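Local atomic coordinates of putative nucleotide sugar epimerase/ dehydratase (Bordetella bronchiseptica, PDB entry 2Q1S), a protein that binds NAD(H) through a Rossmann fold and probably acts as a nucleotide-sugar epimerase or dehydratase in the biosynthesis of the lipopolysaccharide O-antigen. Residues Gln97-Val103 / Phe140-Val146; Tyr134-His139 / Tyr195-Leu201; Pro202-Phe208 / Pro279-Ile285. All coordinates share one frame; numbering follows the deposited sequence.

Contact 1 (Gln97-Val103 / Phe140-Val146); sequences QDEYDYV and FKRLKKV
Val103 and Leu143 meet at the tight end of this contact, where two neighbouring parallel strands of the Rossmann sheet begin. Val103 CG2 lies 3.7 Å from Leu143 CD2, and helix 128-137 packs Leu137 against both residues. The parallel pairing is borne out by Val103 N, which donates to Lys145 O at 3.1 Å, and by Lys144 N, which donates to Asp101 O just ahead of the strands. On the other face of the sheet from Val103, the Tyr102 ring turns its edge to Lys145 CB, whereas the bent Lys145 chain carries NZ off to the carbonyls of Ala274 and Gly277.

Toward the loops that precede the strands the contact becomes polar, and Asp98, Arg142, Lys144 and a water bonded to Arg142 NH1 line its partly open side. Asp98 is the centre of an inverse gamma turn; its CG stands anti to N (chi1 -172°), and this carries the carboxylate across to two consecutive amides, Lys141 N at OD2 (2.7 Å) and Arg142 N at OD1 (3.0 Å), both on syn sides. Its CA sits over the face of the Phe140 ring, 3.9 Å from the centroid. Asp101, itself buried and with OD2 also bonded to Asn34 N, is the shared anion of a salt-bridge network: the extended Arg142 grips it side-on, NH2 on OD2 and NE on OD1, while Glu99 O lies over one face of the guanidinium. Lys144 NZ, also bonded to Arg142 O, reaches Asp101 OD1 at 2.8 Å from the face of the carboxylate opposite to Arg142 NE.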
loop_
_atom_site.group_PDB
_atom_site.type_symbol
_atom_site.label_atom_id
_atom_site.label_comp_id
_atom_site.label_asym_id
_atom_site.label_seq_id
_atom_site.Cartn_x
_atom_site.Cartn_y
_atom_site.Cartn_z
ATOM N N GLN A 97 -3.980 1.728 25.979
ATOM C CA GLN A 97 -4.566 2.879 26.667
ATOM C C GLN A 97 -3.880 4.148 26.159
ATOM O O GLN A 97 -2.754 4.083 25.700
ATOM C CB GLN A 97 -4.364 2.746 28.176
ATOM C CG GLN A 97 -5.104 1.547 28.822
ATOM C CD GLN A 97 -6.570 1.539 28.443
ATOM O OE1 GLN A 97 -7.334 2.421 28.861
ATOM N NE2 GLN A 97 -6.975 0.556 27.635
ATOM N N ASP A 98 -4.555 5.301 26.289
ATOM C CA ASP A 98 -4.013 6.606 25.874
ATOM C C ASP A 98 -3.047 7.080 26.991
ATOM O O ASP A 98 -3.282 8.080 27.680
ATOM C CB ASP A 98 -5.185 7.566 25.677
ATOM C CG ASP A 98 -4.799 8.900 25.053
ATOM O OD1 ASP A 98 -3.627 9.137 24.682
ATOM O OD2 ASP A 98 -5.719 9.732 24.902
ATOM N N GLU A 99 -1.961 6.324 27.152
ATOM C CA GLU A 99 -0.966 6.570 28.199
ATOM C C GLU A 99 0.440 6.815 27.653
ATOM O O GLU A 99 1.415 6.784 28.400
ATOM C CB GLU A 99 -0.950 5.374 29.180
ATOM C CG GLU A 99 -0.359 4.104 28.571
ATOM C CD GLU A 99 -0.258 2.935 29.547
ATOM O OE1 GLU A 99 0.403 3.075 30.602
ATOM O OE2 GLU A 99 -0.857 1.880 29.265
ATOM N N TYR A 100 0.544 7.054 26.345
ATOM C CA TYR A 100 1.835 7.224 25.698
ATOM C C TYR A 100 2.050 8.632 25.212
ATOM O O TYR A 100 1.169 9.256 24.594
ATOM C CB TYR A 100 1.968 6.292 24.481
ATOM C CG TYR A 100 1.696 4.845 24.840
ATOM C CD1 TYR A 100 2.701 4.036 25.435
ATOM C CD2 TYR A 100 0.440 4.269 24.596
ATOM C CE1 TYR A 100 2.438 2.698 25.827
ATOM C CE2 TYR A 100 0.190 2.925 24.956
ATOM C CZ TYR A 100 1.185 2.163 25.553
ATOM O OH TYR A 100 0.876 0.851 25.874
ATOM N N ASP A 101 3.227 9.149 25.494
ATOM C CA ASP A 101 3.663 10.417 24.964
ATOM C C ASP A 101 4.258 10.275 23.568
ATOM O O ASP A 101 4.118 11.173 22.740
ATOM C CB ASP A 101 4.673 11.046 25.924
ATOM C CG ASP A 101 4.089 11.242 27.290
ATOM O OD1 ASP A 101 3.120 12.005 27.412
ATOM O OD2 ASP A 101 4.579 10.578 28.223
ATOM N N TYR A 102 4.966 9.177 23.354
ATOM C CA TYR A 102 5.654 8.915 22.074
ATOM C C TYR A 102 5.495 7.502 21.690
ATOM O O TYR A 102 5.463 6.599 22.535
ATOM C CB TYR A 102 7.149 9.274 22.157
ATOM C CG TYR A 102 7.373 10.733 22.430
ATOM C CD1 TYR A 102 7.287 11.675 21.400
ATOM C CD2 TYR A 102 7.619 11.214 23.736
ATOM C CE1 TYR A 102 7.444 13.024 21.619
ATOM C CE2 TYR A 102 7.778 12.575 23.988
ATOM C CZ TYR A 102 7.713 13.514 22.924
ATOM O OH TYR A 102 7.865 14.871 23.155
ATOM N N VAL A 103 5.319 7.289 20.385
ATOM C CA VAL A 103 5.319 5.938 19.831
ATOM C C VAL A 103 6.345 5.895 18.722
ATOM O O VAL A 103 6.402 6.793 17.916
ATOM C CB VAL A 103 3.900 5.548 19.248
ATOM C CG1 VAL A 103 3.945 4.257 18.394
ATOM C CG2 VAL A 103 2.874 5.448 20.351
ATOM N N PHE A 140 -6.157 8.957 20.187
ATOM C CA PHE A 140 -5.373 9.203 21.417
ATOM C C PHE A 140 -4.916 10.668 21.511
ATOM O O PHE A 140 -4.483 11.289 20.519
ATOM C CB PHE A 140 -4.136 8.309 21.468
ATOM C CG PHE A 140 -4.411 6.866 21.845
ATOM C CD1 PHE A 140 -5.708 6.364 21.869
ATOM C CD2 PHE A 140 -3.339 6.001 22.131
ATOM C CE1 PHE A 140 -5.936 5.023 22.220
ATOM C CE2 PHE A 140 -3.545 4.703 22.464
ATOM C CZ PHE A 140 -4.840 4.199 22.509
ATOM N N LYS A 141 -4.973 11.191 22.723
ATOM C CA LYS A 141 -4.806 12.614 22.962
ATOM C C LYS A 141 -3.494 12.962 23.678
ATOM O O LYS A 141 -3.025 14.093 23.584
ATOM C CB LYS A 141 -6.001 13.154 23.784
ATOM C CG LYS A 141 -7.362 13.154 23.036
ATOM C CD LYS A 141 -7.282 14.146 21.873
ATOM C CE LYS A 141 -8.608 14.414 21.189
ATOM N NZ LYS A 141 -9.015 13.293 20.341
ATOM N N ARG A 142 -2.908 11.984 24.359
ATOM C CA ARG A 142 -1.646 12.205 25.080
ATOM C C ARG A 142 -0.458 12.154 24.106
ATOM O O ARG A 142 0.613 12.635 24.432
ATOM C CB ARG A 142 -1.471 11.144 26.169
ATOM C CG ARG A 142 -0.278 11.425 27.064
ATOM C CD ARG A 142 -0.261 10.576 28.326
ATOM N NE ARG A 142 1.074 10.590 28.929
ATOM C CZ ARG A 142 1.437 9.932 30.020
ATOM N NH1 ARG A 142 0.539 9.290 30.760
ATOM N NH2 ARG A 142 2.701 9.977 30.411
ATOM N N LEU A 143 -0.663 11.574 22.915
ATOM C CA LEU A 143 0.433 11.459 21.926
ATOM C C LEU A 143 0.993 12.753 21.450
ATOM O O LEU A 143 0.239 13.578 20.931
ATOM C CB LEU A 143 -0.066 10.789 20.669
ATOM C CG LEU A 143 -0.142 9.313 20.734
ATOM C CD1 LEU A 143 -0.774 8.812 19.428
ATOM C CD2 LEU A 143 1.254 8.678 20.900
ATOM N N LYS A 144 2.297 12.962 21.623
ATOM C CA LYS A 144 2.988 14.103 21.036
ATOM C C LYS A 144 3.516 13.784 19.639
ATOM O O LYS A 144 3.536 14.681 18.808
ATOM C CB LYS A 144 4.192 14.584 21.876
ATOM C CG LYS A 144 3.937 15.698 22.888
ATOM C CD LYS A 144 2.857 15.293 23.866
ATOM C CE LYS A 144 3.451 14.648 25.072
ATOM N NZ LYS A 144 2.402 14.396 26.132
ATOM N N LYS A 145 4.076 12.590 19.455
ATOM C CA LYS A 145 4.679 12.207 18.165
ATOM C C LYS A 145 4.665 10.730 18.002
ATOM O O LYS A 145 4.797 9.984 18.967
ATOM C CB LYS A 145 6.122 12.724 18.053
ATOM C CG LYS A 145 6.463 13.410 16.685
ATOM C CD LYS A 145 5.661 14.687 16.429
ATOM C CE LYS A 145 6.053 15.814 17.395
ATOM N NZ LYS A 145 7.453 16.251 17.158
ATOM N N VAL A 146 4.432 10.347 16.744
ATOM C CA VAL A 146 4.532 8.961 16.293
ATOM C C VAL A 146 5.594 8.909 15.204
ATOM O O VAL A 146 5.394 9.505 14.153
ATOM C CB VAL A 146 3.160 8.444 15.710
ATOM C CG1 VAL A 146 3.308 7.017 15.239
ATOM C CG2 VAL A 146 2.086 8.590 16.803
HETATM O O HOH W 1 -2.384 9.426 30.716
#

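Contact 2 (Tyr134-His139 / Tyr195-Leu201); sequences YERLKH and YHKQHQL
Glu135 OE1 is gripped by two donors, Tyr195 OH at 2.7 Å on its anti side and Lys138 NZ at 2.8 Å on its syn side, where the C-terminal ends of two helices of the Rossmann fold, 128-137 and 180-199, pack together. Of these bonds only that of the phenol crosses the contact, while the lysine, in a salt bridge, braces the same oxygen from within its own segment. Beside this bond the tyrosines form an offset edge-to-face pair: the edge of Tyr134 is directed at the face of Tyr195, with planes at 68°, and Tyr134 CB stands almost on the Tyr195 ring normal, 3.7 Å from the centroid. Tyr134 OH goes on to Ser192.

Leu201 fills the buried side with both branches, CD2 over the Tyr134 ring face and CD1 3.7 Å from Leu137 CB. Near the surface, Lys138 CG lies between N and the carbonyl carbon (chi1 71°); the extended chain beyond it lays CD over one face of the His199 imidazole. Pro119 of the second subunit packs on Glu135, Lys138 and Tyr195. Two waters each bridge the backbones, one of them donating to Lys138 O at 2.9 Å and to His199 O at 2.7 Å.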
loop_
_atom_site.group_PDB
_atom_site.type_symbol
_atom_site.label_atom_id
_atom_site.label_comp_id
_atom_site.label_asym_id
_atom_site.label_seq_id
_atom_site.Cartn_x
_atom_site.Cartn_y
_atom_site.Cartn_z
ATOM N N TYR A 134 -1.981 2.655 13.521
ATOM C CA TYR A 134 -2.462 4.015 13.347
ATOM C C TYR A 134 -3.962 4.108 13.620
ATOM O O TYR A 134 -4.456 5.078 14.217
ATOM C CB TYR A 134 -2.141 4.492 11.943
ATOM C CG TYR A 134 -0.678 4.846 11.717
ATOM C CD1 TYR A 134 0.300 4.627 12.726
ATOM C CD2 TYR A 134 -0.263 5.390 10.503
ATOM C CE1 TYR A 134 1.621 4.995 12.514
ATOM C CE2 TYR A 134 1.051 5.736 10.258
ATOM C CZ TYR A 134 2.009 5.523 11.264
ATOM O OH TYR A 134 3.325 5.883 11.031
ATOM N N GLU A 135 -4.703 3.084 13.192
ATOM C CA GLU A 135 -6.151 3.063 13.415
ATOM C C GLU A 135 -6.492 3.072 14.911
ATOM O O GLU A 135 -7.452 3.720 15.338
ATOM C CB GLU A 135 -6.764 1.846 12.712
ATOM C CG GLU A 135 -8.280 1.752 12.779
ATOM C CD GLU A 135 -9.045 2.890 12.092
ATOM O OE1 GLU A 135 -8.496 3.783 11.387
ATOM O OE2 GLU A 135 -10.273 2.912 12.340
ATOM N N ARG A 136 -5.700 2.353 15.689
ATOM C CA ARG A 136 -5.855 2.358 17.147
ATOM C C ARG A 136 -5.439 3.684 17.794
ATOM O O ARG A 136 -6.127 4.139 18.743
ATOM C CB ARG A 136 -5.123 1.200 17.801
ATOM C CG ARG A 136 -5.362 1.110 19.337
ATOM C CD ARG A 136 -6.841 1.026 19.700
ATOM N NE ARG A 136 -7.019 1.017 21.164
ATOM C CZ ARG A 136 -7.979 1.687 21.797
ATOM N NH1 ARG A 136 -8.877 2.379 21.108
ATOM N NH2 ARG A 136 -8.068 1.634 23.124
ATOM N N LEU A 137 -4.337 4.268 17.314
ATOM C CA LEU A 137 -3.784 5.500 17.904
ATOM C C LEU A 137 -4.574 6.748 17.533
ATOM O O LEU A 137 -4.379 7.795 18.161
ATOM C CB LEU A 137 -2.322 5.698 17.533
ATOM C CG LEU A 137 -1.275 4.659 17.921
ATOM C CD1 LEU A 137 0.038 5.085 17.332
ATOM C CD2 LEU A 137 -1.187 4.497 19.463
ATOM N N LYS A 138 -5.492 6.670 16.558
ATOM C CA LYS A 138 -5.935 7.897 15.877
ATOM C C LYS A 138 -6.692 8.881 16.726
ATOM O O LYS A 138 -6.741 10.043 16.340
ATOM C CB LYS A 138 -6.754 7.630 14.609
ATOM C CG LYS A 138 -8.160 7.080 14.790
ATOM C CD LYS A 138 -8.645 6.686 13.385
ATOM C CE LYS A 138 -10.088 6.291 13.204
ATOM N NZ LYS A 138 -10.299 5.839 11.733
ATOM N N HIS A 139 -7.310 8.406 17.809
ATOM C CA HIS A 139 -8.073 9.292 18.692
ATOM C C HIS A 139 -7.368 9.500 20.036
ATOM O O HIS A 139 -7.912 10.170 20.919
ATOM C CB HIS A 139 -9.538 8.831 18.890
ATOM C CG HIS A 139 -10.345 8.822 17.626
ATOM N ND1 HIS A 139 -10.345 9.878 16.736
ATOM C CD2 HIS A 139 -11.163 7.883 17.097
ATOM C CE1 HIS A 139 -11.135 9.589 15.717
ATOM N NE2 HIS A 139 -11.631 8.378 15.900
ATOM N N TYR A 195 -3.134 9.604 8.004
ATOM C CA TYR A 195 -3.623 9.708 9.383
ATOM C C TYR A 195 -3.314 11.066 9.997
ATOM O O TYR A 195 -4.073 11.544 10.878
ATOM C CB TYR A 195 -3.058 8.553 10.228
ATOM C CG TYR A 195 -3.928 7.327 10.099
ATOM C CD1 TYR A 195 -3.718 6.416 9.057
ATOM C CD2 TYR A 195 -4.988 7.110 10.982
ATOM C CE1 TYR A 195 -4.536 5.294 8.914
ATOM C CE2 TYR A 195 -5.788 6.009 10.836
ATOM C CZ TYR A 195 -5.560 5.088 9.806
ATOM O OH TYR A 195 -6.436 4.038 9.705
ATOM N N HIS A 196 -2.221 11.709 9.566
ATOM C CA HIS A 196 -1.949 13.078 10.000
ATOM C C HIS A 196 -3.004 14.087 9.442
ATOM O O HIS A 196 -3.562 14.897 10.183
ATOM C CB HIS A 196 -0.520 13.527 9.651
ATOM C CG HIS A 196 -0.316 14.995 9.856
ATOM N ND1 HIS A 196 -0.338 15.912 8.827
ATOM C CD2 HIS A 196 -0.168 15.717 11.000
ATOM C CE1 HIS A 196 -0.167 17.128 9.324
ATOM N NE2 HIS A 196 -0.058 17.034 10.641
ATOM N N LYS A 197 -3.294 13.990 8.147
ATOM C CA LYS A 197 -4.215 14.964 7.486
ATOM C C LYS A 197 -5.639 14.725 8.008
ATOM O O LYS A 197 -6.382 15.670 8.317
ATOM C CB LYS A 197 -4.160 14.758 5.960
ATOM C CG LYS A 197 -4.970 15.720 5.136
ATOM N N GLN A 198 -6.029 13.453 8.102
ATOM C CA GLN A 198 -7.422 13.142 8.431
ATOM C C GLN A 198 -7.746 13.166 9.926
ATOM O O GLN A 198 -8.838 13.610 10.339
ATOM C CB GLN A 198 -7.792 11.787 7.816
ATOM C CG GLN A 198 -9.294 11.447 7.939
ATOM C CD GLN A 198 -10.202 12.296 7.056
ATOM O OE1 GLN A 198 -11.423 12.345 7.271
ATOM N NE2 GLN A 198 -9.625 12.935 6.048
ATOM N N HIS A 199 -6.785 12.753 10.748
ATOM C CA HIS A 199 -7.030 12.540 12.177
ATOM C C HIS A 199 -6.011 13.234 13.080
ATOM O O HIS A 199 -6.031 13.019 14.298
ATOM C CB HIS A 199 -7.035 11.037 12.475
ATOM C CG HIS A 199 -8.155 10.296 11.817
ATOM N ND1 HIS A 199 -9.478 10.548 12.103
ATOM C CD2 HIS A 199 -8.147 9.322 10.880
ATOM C CE1 HIS A 199 -10.239 9.744 11.374
ATOM N NE2 HIS A 199 -9.457 8.986 10.631
ATOM N N GLN A 200 -5.144 14.057 12.492
ATOM C CA GLN A 200 -4.157 14.841 13.254
ATOM C C GLN A 200 -3.197 13.930 14.015
ATOM O O GLN A 200 -2.568 14.367 14.965
ATOM C CB GLN A 200 -4.855 15.866 14.192
ATOM C CG GLN A 200 -5.570 16.969 13.375
ATOM C CD GLN A 200 -6.870 16.460 12.741
ATOM O OE1 GLN A 200 -7.705 15.827 13.423
ATOM N NE2 GLN A 200 -7.030 16.699 11.431
ATOM N N LEU A 201 -3.059 12.681 13.564
ATOM C CA LEU A 201 -2.081 11.773 14.191
ATOM C C LEU A 201 -0.692 12.392 13.939
ATOM O O LEU A 201 -0.388 12.710 12.789
ATOM C CB LEU A 201 -2.170 10.361 13.594
ATOM C CG LEU A 201 -1.313 9.329 14.340
ATOM C CD1 LEU A 201 -1.899 8.881 15.707
ATOM C CD2 LEU A 201 -1.199 8.115 13.445
HETATM O O HOH W 2 -4.763 12.115 16.483
HETATM O O HOH W 3 -8.449 12.344 16.190
#

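Contact 3 (Pro202-Phe208 / Pro279-Ile285); sequences PTVRARF and PGGVYNI. With NAI (1,4-dihydronicotinamide adenine dinucleotide), chain B.
Val204 CG1 meets the edge of the Tyr283 ring, 3.5 Å from CD1, at the apolar centre of two parallel strands, 203-208 and 281-284, in the Rossmann sheet. Ala206 CB continues this face toward Ile285 CG1, under helix 263-276, whose Cys273 touches both Val204 and Ala206. The strand axes approach to 4.7 Å and differ by 22° in direction. Between them the bonds alternate: Arg205 N donates to Gly281 O, Arg205 O accepts from Tyr283 N, Arg207 N donates to Tyr283 O, and Ile285 N closes on Arg207 O at 2.8 Å.

The other face carries two arginines, whose guanidinium groups both lie against Val282. Val282 CB lies over the centre of the Arg205 guanidinium, 3.6 Å from CZ, and its CG2 touches the Arg207 guanidinium on a face, 3.5 Å from NE. Both arginines make salt bridges to Glu189 and Asp170, and Leu174 of the second subunit packs on them. The bend at Arg205 chi3 (-78°) swings the guanidinium back along the strand pair, where NH2 donates to Gly280 O at 2.9 Å.

At the far end of segment 202-208, Phe208 belongs to the NADH pocket: its CE1 comes 3.5 Å from N1N of the nicotinamide ring. At the polar edge, Thr203 OG1 hydrogen-bonds to Ser192 O of helix 180-199, and a water accepts from Arg205 NE and donates to Thr203 OG1 and to Gly281 O, the last at 3.0 Å.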
loop_
_atom_site.group_PDB
_atom_site.type_symbol
_atom_site.label_atom_id
_atom_site.label_comp_id
_atom_site.label_asym_id
_atom_site.label_seq_id
_atom_site.Cartn_x
_atom_site.Cartn_y
_atom_site.Cartn_z
ATOM N N PRO A 202 0.106 12.654 15.009
ATOM C CA PRO A 202 1.321 13.474 14.832
ATOM C C PRO A 202 2.532 12.717 14.310
ATOM O O PRO A 202 3.514 12.478 15.047
ATOM C CB PRO A 202 1.557 14.047 16.233
ATOM C CG PRO A 202 1.033 13.030 17.142
ATOM C CD PRO A 202 -0.164 12.392 16.457
ATOM N N THR A 203 2.405 12.282 13.066
ATOM C CA THR A 203 3.405 11.365 12.491
ATOM C C THR A 203 4.633 12.102 11.967
ATOM O O THR A 203 4.535 13.226 11.444
ATOM C CB THR A 203 2.817 10.568 11.331
ATOM O OG1 THR A 203 2.411 11.464 10.284
ATOM C CG2 THR A 203 1.650 9.701 11.819
ATOM N N VAL A 204 5.801 11.441 12.124
ATOM C CA VAL A 204 7.037 11.933 11.489
ATOM C C VAL A 204 7.678 10.694 10.852
ATOM O O VAL A 204 7.815 9.691 11.525
ATOM C CB VAL A 204 7.985 12.524 12.521
ATOM C CG1 VAL A 204 9.272 12.977 11.827
ATOM C CG2 VAL A 204 7.318 13.686 13.206
ATOM N N ARG A 205 8.003 10.785 9.557
ATOM C CA ARG A 205 8.622 9.679 8.841
ATOM C C ARG A 205 10.121 9.933 8.898
ATOM O O ARG A 205 10.577 11.008 8.530
ATOM C CB ARG A 205 8.125 9.680 7.387
ATOM C CG ARG A 205 6.604 9.335 7.323
ATOM C CD ARG A 205 6.050 9.866 5.972
ATOM N NE ARG A 205 5.809 11.291 5.934
ATOM C CZ ARG A 205 5.986 12.058 4.857
ATOM N NH1 ARG A 205 6.496 11.504 3.766
ATOM N NH2 ARG A 205 5.708 13.344 4.892
ATOM N N ALA A 206 10.861 8.916 9.353
ATOM C CA ALA A 206 12.331 9.009 9.438
ATOM C C ALA A 206 12.903 8.049 8.414
ATOM O O ALA A 206 12.759 6.873 8.569
ATOM C CB ALA A 206 12.808 8.619 10.870
ATOM N N ARG A 207 13.518 8.573 7.344
ATOM C CA ARG A 207 14.070 7.740 6.269
ATOM C C ARG A 207 15.554 7.489 6.542
ATOM O O ARG A 207 16.322 8.415 6.716
ATOM C CB ARG A 207 13.953 8.498 4.937
ATOM C CG ARG A 207 12.523 8.573 4.421
ATOM C CD ARG A 207 12.481 9.365 3.107
ATOM N NE ARG A 207 11.100 9.481 2.651
ATOM C CZ ARG A 207 10.650 10.478 1.856
ATOM N NH1 ARG A 207 11.471 11.418 1.393
ATOM N NH2 ARG A 207 9.353 10.513 1.507
ATOM N N PHE A 208 15.920 6.222 6.581
ATOM C CA PHE A 208 17.341 5.948 6.729
ATOM C C PHE A 208 17.730 4.712 5.932
ATOM O O PHE A 208 16.890 4.075 5.313
ATOM C CB PHE A 208 17.765 5.944 8.213
ATOM C CG PHE A 208 16.901 5.083 9.112
ATOM C CD1 PHE A 208 17.177 3.759 9.244
ATOM C CD2 PHE A 208 15.884 5.647 9.889
ATOM C CE1 PHE A 208 16.431 2.932 10.077
ATOM C CE2 PHE A 208 15.119 4.841 10.756
ATOM C CZ PHE A 208 15.413 3.447 10.854
ATOM N N PRO A 279 4.868 17.443 12.745
ATOM C CA PRO A 279 3.807 16.475 12.434
ATOM C C PRO A 279 3.450 16.532 10.942
ATOM O O PRO A 279 3.295 17.615 10.346
ATOM C CB PRO A 279 2.639 16.946 13.321
ATOM C CG PRO A 279 3.344 17.572 14.498
ATOM C CD PRO A 279 4.459 18.351 13.839
ATOM N N GLY A 280 3.339 15.342 10.365
ATOM C CA GLY A 280 3.096 15.198 8.939
ATOM C C GLY A 280 4.363 15.197 8.113
ATOM O O GLY A 280 4.302 14.967 6.907
ATOM N N GLY A 281 5.511 15.446 8.755
ATOM C CA GLY A 281 6.738 15.648 8.021
ATOM C C GLY A 281 7.605 14.423 7.848
ATOM O O GLY A 281 7.296 13.339 8.346
ATOM N N VAL A 282 8.721 14.648 7.136
ATOM C CA VAL A 282 9.680 13.564 6.817
ATOM C C VAL A 282 11.107 14.100 6.887
ATOM O O VAL A 282 11.377 15.218 6.426
ATOM C CB VAL A 282 9.396 12.866 5.447
ATOM C CG1 VAL A 282 9.313 13.873 4.269
ATOM C CG2 VAL A 282 10.390 11.779 5.171
ATOM N N TYR A 283 12.000 13.274 7.443
ATOM C CA TYR A 283 13.408 13.650 7.604
ATOM C C TYR A 283 14.288 12.491 7.218
ATOM O O TYR A 283 14.076 11.382 7.646
ATOM C CB TYR A 283 13.736 14.014 9.055
ATOM C CG TYR A 283 12.954 15.183 9.583
ATOM C CD1 TYR A 283 11.673 14.979 10.147
ATOM C CD2 TYR A 283 13.446 16.484 9.499
ATOM C CE1 TYR A 283 10.916 16.064 10.605
ATOM C CE2 TYR A 283 12.695 17.552 9.982
ATOM C CZ TYR A 283 11.441 17.340 10.515
ATOM O OH TYR A 283 10.720 18.423 10.993
ATOM N N ASN A 284 15.289 12.767 6.397
ATOM C CA ASN A 284 16.386 11.808 6.200
ATOM C C ASN A 284 17.283 11.786 7.441
ATOM O O ASN A 284 17.721 12.851 7.913
ATOM C CB ASN A 284 17.264 12.182 5.001
ATOM C CG ASN A 284 16.511 12.177 3.684
ATOM O OD1 ASN A 284 15.566 11.447 3.503
ATOM N ND2 ASN A 284 16.965 13.000 2.749
ATOM N N ILE A 285 17.540 10.583 7.961
ATOM C CA ILE A 285 18.511 10.362 9.044
ATOM C C ILE A 285 19.690 9.601 8.370
ATOM O O ILE A 285 19.599 8.413 8.046
ATOM C CB ILE A 285 17.846 9.529 10.211
ATOM C CG1 ILE A 285 16.641 10.313 10.784
ATOM C CG2 ILE A 285 18.872 9.199 11.318
ATOM C CD1 ILE A 285 16.913 11.754 11.191
HETATM P PA NAI B . 14.781 -5.850 12.760
HETATM O O1A NAI B . 14.228 -6.969 11.954
HETATM O O2A NAI B . 15.943 -6.135 13.740
HETATM O O5B NAI B . 13.675 -5.093 13.529
HETATM C C5B NAI B . 12.274 -5.186 13.252
HETATM C C4B NAI B . 11.517 -5.700 14.465
HETATM O O4B NAI B . 10.139 -5.815 14.127
HETATM C C3B NAI B . 12.011 -7.111 14.881
HETATM O O3B NAI B . 12.325 -7.121 16.284
HETATM C C2B NAI B . 10.790 -7.984 14.630
HETATM O O2B NAI B . 10.599 -9.135 15.509
HETATM C C1B NAI B . 9.645 -6.986 14.814
HETATM N N9A NAI B . 8.378 -7.395 14.234
HETATM C C8A NAI B . 8.182 -8.044 13.045
HETATM N N7A NAI B . 6.872 -8.201 12.846
HETATM C C5A NAI B . 6.181 -7.651 13.885
HETATM C C6A NAI B . 4.779 -7.484 14.290
HETATM N N6A NAI B . 3.751 -7.928 13.557
HETATM N N1A NAI B . 4.487 -6.844 15.465
HETATM C C2A NAI B . 5.518 -6.392 16.229
HETATM N N3A NAI B . 6.828 -6.484 15.949
HETATM C C4A NAI B . 7.229 -7.101 14.781
HETATM O O3 NAI B . 15.294 -4.812 11.657
HETATM P PN NAI B . 15.879 -3.307 11.849
HETATM O O1N NAI B . 16.991 -3.111 10.945
HETATM O O2N NAI B . 15.957 -3.073 13.336
HETATM O O5D NAI B . 14.596 -2.424 11.340
HETATM C C5D NAI B . 13.939 -1.468 12.189
HETATM C C4D NAI B . 13.144 -0.528 11.281
HETATM O O4D NAI B . 14.046 0.212 10.493
HETATM C C3D NAI B . 12.286 -1.275 10.259
HETATM O O3D NAI B . 11.035 -0.580 10.165
HETATM C C2D NAI B . 13.076 -1.198 8.988
HETATM O O2D NAI B . 12.216 -1.289 7.821
HETATM C C1D NAI B . 13.709 0.162 9.091
HETATM N N1N NAI B . 14.902 0.315 8.300
HETATM C C2N NAI B . 16.094 -0.280 8.636
HETATM C C3N NAI B . 17.235 -0.089 7.862
HETATM C C7N NAI B . 18.563 -0.755 8.210
HETATM O O7N NAI B . 19.527 -0.525 7.499
HETATM N N7N NAI B . 18.590 -1.540 9.317
HETATM C C4N NAI B . 17.196 0.780 6.739
HETATM C C5N NAI B . 15.953 1.411 6.443
HETATM C C6N NAI B . 14.846 1.185 7.259
HETATM O O HOH W 4 4.629 12.085 8.494
HETATM O O HOH W 5 14.333 11.347 1.013
#

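How the contacts relate
Contact 1 and contact 3 share the Rossmann sheet: strands 145-151 and 203-212 are neighbours, and Val146 O lies 2.8 Å from Val204 N, a probable hydrogen bond. Their centres are about 17 Å apart. Contact 2 joins helices beside that sheet, about 11 Å from the centre of contact 1 and 15 Å from that of contact 3. Along the chain contacts 1 and 2 interleave, in the order 97-103, 134-139, 140-146, 195-201, with helix 128-137 leading into strand 145-151; both close before contact 3 opens, with helix 180-199 leading into strand 203-212. Contacts 2 and 3 also touch the second subunit. Successive strands and helices thus connect the beginnings of two inner strands, the subunit interface and the nicotinamide pocket.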